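Local coordinates for protein intimin (Escherichia coli, PDB 6TPL) that probably serves as a bacterial surface adhesin, its tandem Ig-like domains forming an extended part of the passenger that restricts its sphere of action, at residues K13-I24 and V96-T107; L168-V178 and K190-T198. All blocks are in the same frame, centred on the assembly; numbering follows the deposited sequence.

Interaction 1 of 2, residues K13-I24 and V96-T107. With MG (magnesium ion), chain E.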
loop_
_atom_site.group_PDB
_atom_site.type_symbol
_atom_site.label_atom_id
_atom_site.label_comp_id
_atom_site.label_asym_id
_atom_site.label_seq_id
_atom_site.Cartn_x
_atom_site.Cartn_y
_atom_site.Cartn_z
ATOM N N LYS A 13 -0.621 -9.341 -4.595
ATOM C CA LYS A 13 0.684 -8.849 -5.005
ATOM C C LYS A 13 0.821 -7.408 -4.535
ATOM O O LYS A 13 -0.175 -6.693 -4.413
ATOM C CB LYS A 13 0.860 -8.894 -6.525
ATOM C CG LYS A 13 0.538 -10.210 -7.212
ATOM C CD LYS A 13 0.252 -9.920 -8.691
ATOM C CE LYS A 13 0.280 -11.162 -9.567
ATOM N NZ LYS A 13 0.008 -10.831 -11.000
ATOM N N THR A 14 2.061 -6.975 -4.297
ATOM C CA THR A 14 2.298 -5.563 -4.026
ATOM C C THR A 14 2.535 -4.753 -5.296
ATOM O O THR A 14 2.408 -3.525 -5.264
ATOM C CB THR A 14 3.496 -5.376 -3.092
ATOM O OG1 THR A 14 4.649 -6.028 -3.638
ATOM C CG2 THR A 14 3.188 -5.951 -1.721
ATOM N N SER A 15 2.863 -5.404 -6.410
ATOM C CA SER A 15 3.154 -4.682 -7.641
ATOM C C SER A 15 2.896 -5.573 -8.846
ATOM O O SER A 15 2.781 -6.795 -8.733
ATOM C CB SER A 15 4.603 -4.181 -7.662
ATOM O OG SER A 15 5.505 -5.254 -7.879
ATOM N N ALA A 16 2.811 -4.933 -10.008
ATOM C CA ALA A 16 2.599 -5.634 -11.265
ATOM C C ALA A 16 3.180 -4.799 -12.395
ATOM O O ALA A 16 3.505 -3.622 -12.220
ATOM C CB ALA A 16 1.115 -5.908 -11.525
ATOM N N LYS A 17 3.300 -5.424 -13.563
ATOM C CA LYS A 17 3.787 -4.720 -14.740
ATOM C C LYS A 17 2.746 -3.719 -15.219
ATOM O O LYS A 17 1.540 -3.982 -15.178
ATOM C CB LYS A 17 4.113 -5.710 -15.857
ATOM C CG LYS A 17 5.371 -6.532 -15.626
ATOM C CD LYS A 17 5.611 -7.515 -16.764
ATOM C CE LYS A 17 4.941 -8.857 -16.497
ATOM N NZ LYS A 17 5.572 -9.576 -15.350
ATOM N N ALA A 18 3.225 -2.558 -15.671
ATOM C CA ALA A 18 2.353 -1.502 -16.170
ATOM C C ALA A 18 2.053 -1.740 -17.643
ATOM O O ALA A 18 2.156 -0.817 -18.456
ATOM C CB ALA A 18 2.982 -0.120 -15.992
ATOM N N ASP A 19 1.700 -2.974 -18.001
ATOM C CA ASP A 19 1.399 -3.349 -19.379
ATOM C C ASP A 19 -0.093 -3.440 -19.657
ATOM O O ASP A 19 -0.483 -3.756 -20.787
ATOM C CB ASP A 19 2.056 -4.693 -19.707
ATOM C CG ASP A 19 1.594 -5.811 -18.784
ATOM O OD1 ASP A 19 0.666 -5.586 -17.978
ATOM O OD2 ASP A 19 2.164 -6.920 -18.863
ATOM N N GLY A 20 -0.932 -3.177 -18.660
ATOM C CA GLY A 20 -2.361 -3.342 -18.820
ATOM C C GLY A 20 -2.824 -4.775 -18.878
ATOM O O GLY A 20 -4.005 -5.019 -19.141
ATOM N N THR A 21 -1.934 -5.734 -18.634
ATOM C CA THR A 21 -2.270 -7.148 -18.730
ATOM C C THR A 21 -2.148 -7.870 -17.398
ATOM O O THR A 21 -3.086 -8.561 -16.987
ATOM C CB THR A 21 -1.376 -7.832 -19.779
ATOM O OG1 THR A 21 -1.593 -7.233 -21.064
ATOM C CG2 THR A 21 -1.687 -9.320 -19.852
ATOM N N GLU A 22 -1.019 -7.738 -16.707
ATOM C CA GLU A 22 -0.871 -8.394 -15.413
ATOM C C GLU A 22 -1.893 -7.834 -14.433
ATOM O O GLU A 22 -2.097 -6.618 -14.360
ATOM C CB GLU A 22 0.541 -8.204 -14.859
ATOM C CG GLU A 22 0.756 -8.941 -13.545
ATOM C CD GLU A 22 2.191 -8.890 -13.060
ATOM O OE1 GLU A 22 2.515 -9.606 -12.089
ATOM O OE2 GLU A 22 2.994 -8.139 -13.649
ATOM N N ALA A 23 -2.534 -8.721 -13.679
ATOM C CA ALA A 23 -3.605 -8.343 -12.773
ATOM C C ALA A 23 -3.143 -8.446 -11.326
ATOM O O ALA A 23 -2.422 -9.379 -10.956
ATOM C CB ALA A 23 -4.839 -9.222 -12.984
ATOM N N ILE A 24 -3.550 -7.469 -10.519
ATOM C CA ILE A 24 -3.491 -7.557 -9.064
ATOM C C ILE A 24 -4.896 -7.881 -8.571
ATOM O O ILE A 24 -5.851 -7.157 -8.879
ATOM C CB ILE A 24 -2.977 -6.251 -8.440
ATOM C CG1 ILE A 24 -1.562 -5.941 -8.945
ATOM C CG2 ILE A 24 -2.970 -6.356 -6.926
ATOM C CD1 ILE A 24 -0.968 -4.672 -8.365
ATOM N N VAL A 96 -0.654 -0.158 -4.117
ATOM C CA VAL A 96 0.139 -1.060 -4.944
ATOM C C VAL A 96 0.814 -0.213 -6.017
ATOM O O VAL A 96 0.460 0.945 -6.231
ATOM C CB VAL A 96 -0.699 -2.187 -5.579
ATOM C CG1 VAL A 96 -1.404 -2.993 -4.497
ATOM C CG2 VAL A 96 -1.691 -1.623 -6.591
ATOM N N ILE A 97 1.791 -0.803 -6.697
ATOM C CA ILE A 97 2.578 -0.090 -7.696
ATOM C C ILE A 97 2.596 -0.889 -8.993
ATOM O O ILE A 97 2.776 -2.111 -8.981
ATOM C CB ILE A 97 4.024 0.154 -7.219
ATOM C CG1 ILE A 97 4.052 1.108 -6.024
ATOM C CG2 ILE A 97 4.869 0.698 -8.362
ATOM C CD1 ILE A 97 5.406 1.198 -5.350
ATOM N N PHE A 98 2.439 -0.188 -10.112
ATOM C CA PHE A 98 2.679 -0.734 -11.442
ATOM C C PHE A 98 3.988 -0.166 -11.967
ATOM O O PHE A 98 4.231 1.041 -11.872
ATOM C CB PHE A 98 1.519 -0.406 -12.375
ATOM C CG PHE A 98 0.239 -1.076 -11.982
ATOM C CD1 PHE A 98 -0.074 -2.331 -12.470
ATOM C CD2 PHE A 98 -0.640 -0.460 -11.111
ATOM C CE1 PHE A 98 -1.249 -2.959 -12.110
ATOM C CE2 PHE A 98 -1.819 -1.080 -10.747
ATOM C CZ PHE A 98 -2.121 -2.331 -11.245
ATOM N N VAL A 99 4.843 -1.037 -12.486
ATOM C CA VAL A 99 6.206 -0.654 -12.817
ATOM C C VAL A 99 6.471 -0.912 -14.291
ATOM O O VAL A 99 5.841 -1.766 -14.925
ATOM C CB VAL A 99 7.246 -1.409 -11.958
ATOM C CG1 VAL A 99 7.147 -1.005 -10.498
ATOM C CG2 VAL A 99 7.067 -2.919 -12.127
ATOM N N ASP A 100 7.417 -0.147 -14.830
ATOM C CA ASP A 100 8.079 -0.467 -16.089
ATOM C C ASP A 100 9.128 -1.533 -15.796
ATOM O O ASP A 100 10.132 -1.257 -15.133
ATOM C CB ASP A 100 8.710 0.784 -16.693
ATOM C CG ASP A 100 9.401 0.510 -18.017
ATOM O OD1 ASP A 100 9.758 -0.658 -18.283
ATOM O OD2 ASP A 100 9.595 1.464 -18.794
ATOM N N GLN A 101 8.896 -2.752 -16.284
ATOM C CA GLN A 101 9.775 -3.865 -15.949
ATOM C C GLN A 101 11.201 -3.642 -16.431
ATOM O O GLN A 101 12.119 -4.295 -15.924
ATOM C CB GLN A 101 9.229 -5.160 -16.544
ATOM C CG GLN A 101 9.171 -5.151 -18.064
ATOM C CD GLN A 101 8.419 -6.334 -18.634
ATOM O OE1 GLN A 101 7.450 -6.168 -19.375
ATOM N NE2 GLN A 101 8.867 -7.537 -18.300
ATOM N N THR A 102 11.416 -2.752 -17.401
ATOM C CA THR A 102 12.766 -2.561 -17.911
ATOM C C THR A 102 13.598 -1.627 -17.042
ATOM O O THR A 102 14.803 -1.504 -17.286
ATOM C CB THR A 102 12.749 -2.007 -19.342
ATOM O OG1 THR A 102 12.242 -0.666 -19.337
ATOM C CG2 THR A 102 11.904 -2.884 -20.252
ATOM N N LYS A 103 13.003 -0.975 -16.045
ATOM C CA LYS A 103 13.696 0.042 -15.264
ATOM C C LYS A 103 13.671 -0.300 -13.780
ATOM O O LYS A 103 12.640 -0.721 -13.246
ATOM C CB LYS A 103 13.062 1.424 -15.474
ATOM C CG LYS A 103 13.094 1.924 -16.903
ATOM C CD LYS A 103 12.224 3.162 -17.071
ATOM C CE LYS A 103 12.852 4.394 -16.437
ATOM N NZ LYS A 103 11.970 5.588 -16.589
ATOM N N ALA A 104 14.813 -0.099 -13.117
ATOM C CA ALA A 104 14.905 -0.253 -11.667
ATOM C C ALA A 104 13.883 0.655 -10.991
ATOM O O ALA A 104 14.019 1.882 -11.018
ATOM C CB ALA A 104 16.323 0.055 -11.172
ATOM N N SER A 105 12.846 0.063 -10.396
ATOM C CA SER A 105 11.737 0.817 -9.829
ATOM C C SER A 105 11.404 0.293 -8.440
ATOM O O SER A 105 11.526 -0.902 -8.164
ATOM C CB SER A 105 10.473 0.722 -10.712
ATOM O OG SER A 105 10.767 0.899 -12.085
ATOM N N ILE A 106 10.963 1.200 -7.569
ATOM C CA ILE A 106 10.390 0.781 -6.298
ATOM C C ILE A 106 9.128 -0.029 -6.566
ATOM O O ILE A 106 8.241 0.401 -7.314
ATOM C CB ILE A 106 10.074 1.990 -5.410
ATOM C CG1 ILE A 106 11.357 2.695 -4.991
ATOM C CG2 ILE A 106 9.309 1.539 -4.178
ATOM C CD1 ILE A 106 11.142 4.027 -4.298
ATOM N N THR A 107 9.043 -1.210 -5.958
ATOM C CA THR A 107 7.866 -2.059 -6.087
ATOM C C THR A 107 7.035 -2.126 -4.819
ATOM O O THR A 107 5.865 -2.516 -4.889
ATOM C CB THR A 107 8.269 -3.487 -6.488
ATOM O OG1 THR A 107 9.162 -4.026 -5.510
ATOM C CG2 THR A 107 8.930 -3.487 -7.858
HETATM MG MG MG E . 3.770 -10.444 -10.818
HETATM O O HOH W 1 3.534 -1.802 -3.518
HETATM O O HOH W 2 6.014 -11.193 -10.406
HETATM O O HOH W 3 3.895 -8.826 -9.040
HETATM O O HOH W 4 3.547 -12.321 -9.077
#
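F98 places its CG opposite its own carbonyl carbon (chi1 -66°), which swings the ring beneath the neighbouring strand, where CE1 lies 3.8 Å from A16 CB. The same kind of first torsion in I24, followed by an extended chi2, carries CD1 to V96 CG2, tip to tip at 3.6 Å, and also brings CD1 near the far end of the F98 ring. The small methyl of A16 suits a place beside the F98 ring. Above these apolar groups the backbones of strands 15-17 and 96-99 run parallel. I97 N donates to T14 O, A16 N to I97 O, V99 N to A16 O and A18 N to V99 O, the last at 2.8 Å. This is the A'-G pairing of an Ig-like sandwich: after strand 5-11 the chain crosses to the other sheet and adds 15-17 beside the last strand, 91-99. A type I turn, D100 to K103, then leads into strand 105-111 of the next sandwich, and a water donating to both T14 O and T107 O ties the two sandwiches together. E22, long enough to span the loop, takes K17 N on OE2 (2.7 Å) from above its carboxylate plane, while OE1 binds magnesium at 2.0 Å. K13 NZ reaches the anti lone pair of that OE1 (3.0 Å) and also donates to A23 O (2.8 Å). With a leucine in place of K13, A23 O would probably lose its ammonium donor and E22 a countercharge, leaving the carboxylate more dependent on the metal and K17.

Interaction 2 of 2, residues L168-V178 and K190-T198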
loop_
_atom_site.group_PDB
_atom_site.type_symbol
_atom_site.label_atom_id
_atom_site.label_comp_id
_atom_site.label_asym_id
_atom_site.label_seq_id
_atom_site.Cartn_x
_atom_site.Cartn_y
_atom_site.Cartn_z
ATOM N N LEU A 168 12.113 6.038 11.515
ATOM C CA LEU A 168 11.553 7.364 11.732
ATOM C C LEU A 168 11.156 7.502 13.192
ATOM O O LEU A 168 10.425 6.656 13.724
ATOM C CB LEU A 168 10.336 7.604 10.834
ATOM C CG LEU A 168 9.618 8.956 10.964
ATOM C CD1 LEU A 168 10.446 10.035 10.283
ATOM C CD2 LEU A 168 8.215 8.875 10.386
ATOM N N THR A 169 11.644 8.557 13.837
ATOM C CA THR A 169 11.205 8.935 15.173
ATOM C C THR A 169 10.646 10.351 15.134
ATOM O O THR A 169 10.814 11.084 14.157
ATOM C CB THR A 169 12.350 8.859 16.193
ATOM O OG1 THR A 169 13.414 9.730 15.784
ATOM C CG2 THR A 169 12.861 7.437 16.315
ATOM N N SER A 170 9.980 10.748 16.214
ATOM C CA SER A 170 9.476 12.110 16.314
ATOM C C SER A 170 9.365 12.509 17.778
ATOM O O SER A 170 8.894 11.733 18.615
ATOM C CB SER A 170 8.117 12.270 15.626
ATOM O OG SER A 170 7.649 13.614 15.708
ATOM N N THR A 171 9.805 13.730 18.074
ATOM C CA THR A 171 9.636 14.317 19.394
ATOM C C THR A 171 8.331 15.094 19.531
ATOM O O THR A 171 8.041 15.597 20.619
ATOM C CB THR A 171 10.808 15.246 19.730
ATOM O OG1 THR A 171 10.879 16.312 18.775
ATOM C CG2 THR A 171 12.121 14.480 19.720
ATOM N N THR A 172 7.541 15.212 18.465
ATOM C CA THR A 172 6.252 15.885 18.536
ATOM C C THR A 172 5.180 15.016 17.899
ATOM O O THR A 172 5.463 14.239 16.978
ATOM C CB THR A 172 6.281 17.254 17.833
ATOM O OG1 THR A 172 6.434 17.073 16.416
ATOM C CG2 THR A 172 7.427 18.102 18.353
ATOM N N PRO A 173 3.939 15.123 18.365
ATOM C CA PRO A 173 2.867 14.277 17.837
ATOM C C PRO A 173 2.348 14.773 16.495
ATOM O O PRO A 173 2.485 15.944 16.135
ATOM C CB PRO A 173 1.774 14.382 18.908
ATOM C CG PRO A 173 1.958 15.780 19.462
ATOM C CD PRO A 173 3.455 16.044 19.411
ATOM N N GLY A 174 1.734 13.859 15.766
ATOM C CA GLY A 174 1.078 14.208 14.519
ATOM C C GLY A 174 1.197 13.100 13.500
ATOM O O GLY A 174 1.894 12.105 13.695
ATOM N N LYS A 175 0.479 13.290 12.390
ATOM C CA LYS A 175 0.544 12.366 11.273
ATOM C C LYS A 175 1.808 12.622 10.468
ATOM O O LYS A 175 2.230 13.767 10.297
ATOM C CB LYS A 175 -0.680 12.511 10.374
ATOM C CG LYS A 175 -1.988 12.162 11.073
ATOM C CD LYS A 175 -3.150 12.084 10.096
ATOM C CE LYS A 175 -4.446 11.696 10.800
ATOM N NZ LYS A 175 -4.392 10.325 11.383
ATOM N N SER A 176 2.433 11.543 10.000
ATOM C CA SER A 176 3.649 11.644 9.207
ATOM C C SER A 176 3.508 10.826 7.933
ATOM O O SER A 176 3.052 9.676 7.962
ATOM C CB SER A 176 4.891 11.172 9.984
ATOM O OG SER A 176 6.049 11.252 9.173
ATOM N N LEU A 177 3.907 11.430 6.817
ATOM C CA LEU A 177 3.899 10.772 5.516
ATOM C C LEU A 177 5.334 10.671 5.020
ATOM O O LEU A 177 5.975 11.692 4.749
ATOM C CB LEU A 177 3.029 11.533 4.519
ATOM C CG LEU A 177 2.985 10.947 3.104
ATOM C CD1 LEU A 177 2.579 9.481 3.143
ATOM C CD2 LEU A 177 2.035 11.753 2.231
ATOM N N VAL A 178 5.828 9.446 4.905
ATOM C CA VAL A 178 7.141 9.181 4.334
ATOM C C VAL A 178 6.977 8.898 2.848
ATOM O O VAL A 178 6.046 8.205 2.431
ATOM C CB VAL A 178 7.825 8.005 5.055
ATOM C CG1 VAL A 178 9.012 7.507 4.251
ATOM C CG2 VAL A 178 8.278 8.419 6.452
ATOM N N LYS A 190 4.531 6.860 -2.034
ATOM C CA LYS A 190 4.066 7.237 -0.706
ATOM C C LYS A 190 3.933 5.998 0.170
ATOM O O LYS A 190 3.360 4.987 -0.257
ATOM C CB LYS A 190 2.718 7.957 -0.781
ATOM C CG LYS A 190 2.698 9.176 -1.681
ATOM C CD LYS A 190 3.631 10.245 -1.157
ATOM C CE LYS A 190 3.648 11.463 -2.062
ATOM N NZ LYS A 190 4.562 12.520 -1.546
ATOM N N ALA A 191 4.455 6.081 1.388
ATOM C CA ALA A 191 4.243 5.043 2.381
ATOM C C ALA A 191 2.866 5.207 3.015
ATOM O O ALA A 191 2.230 6.258 2.877
ATOM C CB ALA A 191 5.325 5.116 3.455
ATOM N N PRO A 192 2.374 4.186 3.716
ATOM C CA PRO A 192 1.187 4.391 4.554
ATOM C C PRO A 192 1.417 5.551 5.515
ATOM O O PRO A 192 2.512 5.719 6.056
ATOM C CB PRO A 192 1.035 3.062 5.303
ATOM C CG PRO A 192 1.797 2.051 4.485
ATOM C CD PRO A 192 2.917 2.816 3.826
ATOM N N GLU A 193 0.388 6.367 5.705
ATOM C CA GLU A 193 0.450 7.401 6.727
ATOM C C GLU A 193 0.549 6.752 8.104
ATOM O O GLU A 193 -0.054 5.708 8.360
ATOM C CB GLU A 193 -0.783 8.301 6.642
ATOM C CG GLU A 193 -0.675 9.579 7.442
ATOM C CD GLU A 193 -1.799 10.545 7.129
ATOM O OE1 GLU A 193 -2.973 10.128 7.189
ATOM O OE2 GLU A 193 -1.504 11.715 6.813
ATOM N N VAL A 194 1.350 7.354 8.981
ATOM C CA VAL A 194 1.478 6.914 10.365
ATOM C C VAL A 194 1.188 8.104 11.268
ATOM O O VAL A 194 1.045 9.238 10.809
ATOM C CB VAL A 194 2.872 6.327 10.666
ATOM C CG1 VAL A 194 3.172 5.167 9.720
ATOM C CG2 VAL A 194 3.942 7.412 10.567
ATOM N N GLU A 195 1.105 7.836 12.573
ATOM C CA GLU A 195 0.827 8.901 13.530
ATOM C C GLU A 195 1.608 8.702 14.822
ATOM O O GLU A 195 1.647 7.598 15.377
ATOM C CB GLU A 195 -0.676 8.992 13.827
ATOM C CG GLU A 195 -1.041 10.174 14.719
ATOM C CD GLU A 195 -2.511 10.555 14.656
ATOM O OE1 GLU A 195 -2.864 11.629 15.185
ATOM O OE2 GLU A 195 -3.310 9.788 14.083
ATOM N N PHE A 196 2.224 9.786 15.291
ATOM C CA PHE A 196 2.925 9.813 16.567
ATOM C C PHE A 196 2.041 10.464 17.622
ATOM O O PHE A 196 1.346 11.447 17.343
ATOM C CB PHE A 196 4.246 10.574 16.441
ATOM C CG PHE A 196 5.269 9.871 15.599
ATOM C CD1 PHE A 196 5.237 9.964 14.217
ATOM C CD2 PHE A 196 6.267 9.125 16.194
ATOM C CE1 PHE A 196 6.182 9.317 13.451
ATOM C CE2 PHE A 196 7.212 8.478 15.438
ATOM C CZ PHE A 196 7.173 8.572 14.065
ATOM N N PHE A 197 2.069 9.910 18.836
ATOM C CA PHE A 197 1.277 10.409 19.949
ATOM C C PHE A 197 2.179 10.641 21.150
ATOM O O PHE A 197 3.066 9.830 21.433
ATOM C CB PHE A 197 0.162 9.414 20.345
ATOM C CG PHE A 197 -0.836 9.135 19.257
ATOM C CD1 PHE A 197 -1.975 9.915 19.127
ATOM C CD2 PHE A 197 -0.647 8.078 18.383
ATOM C CE1 PHE A 197 -2.900 9.653 18.133
ATOM C CE2 PHE A 197 -1.567 7.811 17.388
ATOM C CZ PHE A 197 -2.698 8.596 17.265
ATOM N N THR A 198 1.937 11.733 21.867
ATOM C CA THR A 198 2.690 12.019 23.092
ATOM C C THR A 198 2.317 11.013 24.179
ATOM O O THR A 198 1.181 10.548 24.259
ATOM C CB THR A 198 2.430 13.441 23.616
ATOM O OG1 THR A 198 2.868 14.405 22.652
ATOM C CG2 THR A 198 3.163 13.667 24.930
HETATM O O HOH W 5 5.577 14.427 22.412
HETATM O O HOH W 6 4.386 7.487 6.720
#
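F196 and S170 form the tight half of this contact. S170 CB sits over the centre of the F196 ring, 3.7 Å from the centroid and only 11° off the ring normal, a CH-pi contact for which a small residue is well suited. At the rim of the ring L168 CD2 approaches CE1 to 3.7 Å, crossing obliquely, while L168 O lies in the ring plane. The phenyl gets there because its CG stands beside the backbone N (chi1 -69°), turning the ring into the sandwich interior, where A116 and A118 also touch it. S176, on the same face of the sheet, buries its hydroxyl but satisfies it with L148 O.

The backbones form the F-G pairing of the second Ig-like domain: strands 174-176 and 194-197 run antiparallel, with G174 and F196 bonded to each other in both directions, as are S176 and V194. G174 adopts a positive phi (145°) at which a side chain would collide with the preceding carbonyl oxygen. Farther along, the pairing opens around one water, which donates to S176 O and P192 O and accepts from V178 N; the direct bonding resumes where A191 N meets V178 O at 2.9 Å.

The other face, bearing K175 and E195, is looser and more polar. K175 bends at its last torsion and brings NZ to E195 OE2 (3.0 Å), above the carboxylate plane. The aliphatic CD of K175 crosses E193, whose OE1 stays 4.4 Å from NZ, too far for a salt bridge. Long flexible charged residues suit this exposed surface, and their attraction probably adds modestly to a pairing held chiefly by backbone bonds and the buried phenyl.

Overall arrangement
Interactions 1 and 2 lie on opposite sides of the chain's centre, with centres about 28 Å apart, yet both reach one sheet of the second domain, through strands 105-111 and 163-169. Each last strand lies between a short parallel strand and a long antiparallel one; interaction 1 takes the parallel side (15-17), interaction 2 the antiparallel side (174-181). In each the phenylalanine side is buried and the charged groups lie nearer the surface. The first ring meets mainly aliphatic groups; the second has a serine methylene over one face. Interaction 1 gathers lysines, a carboxylate and magnesium within segment 13-24, around strand 15-17, while the lysine-glutamate bridge of interaction 2 crosses between neighbouring strands.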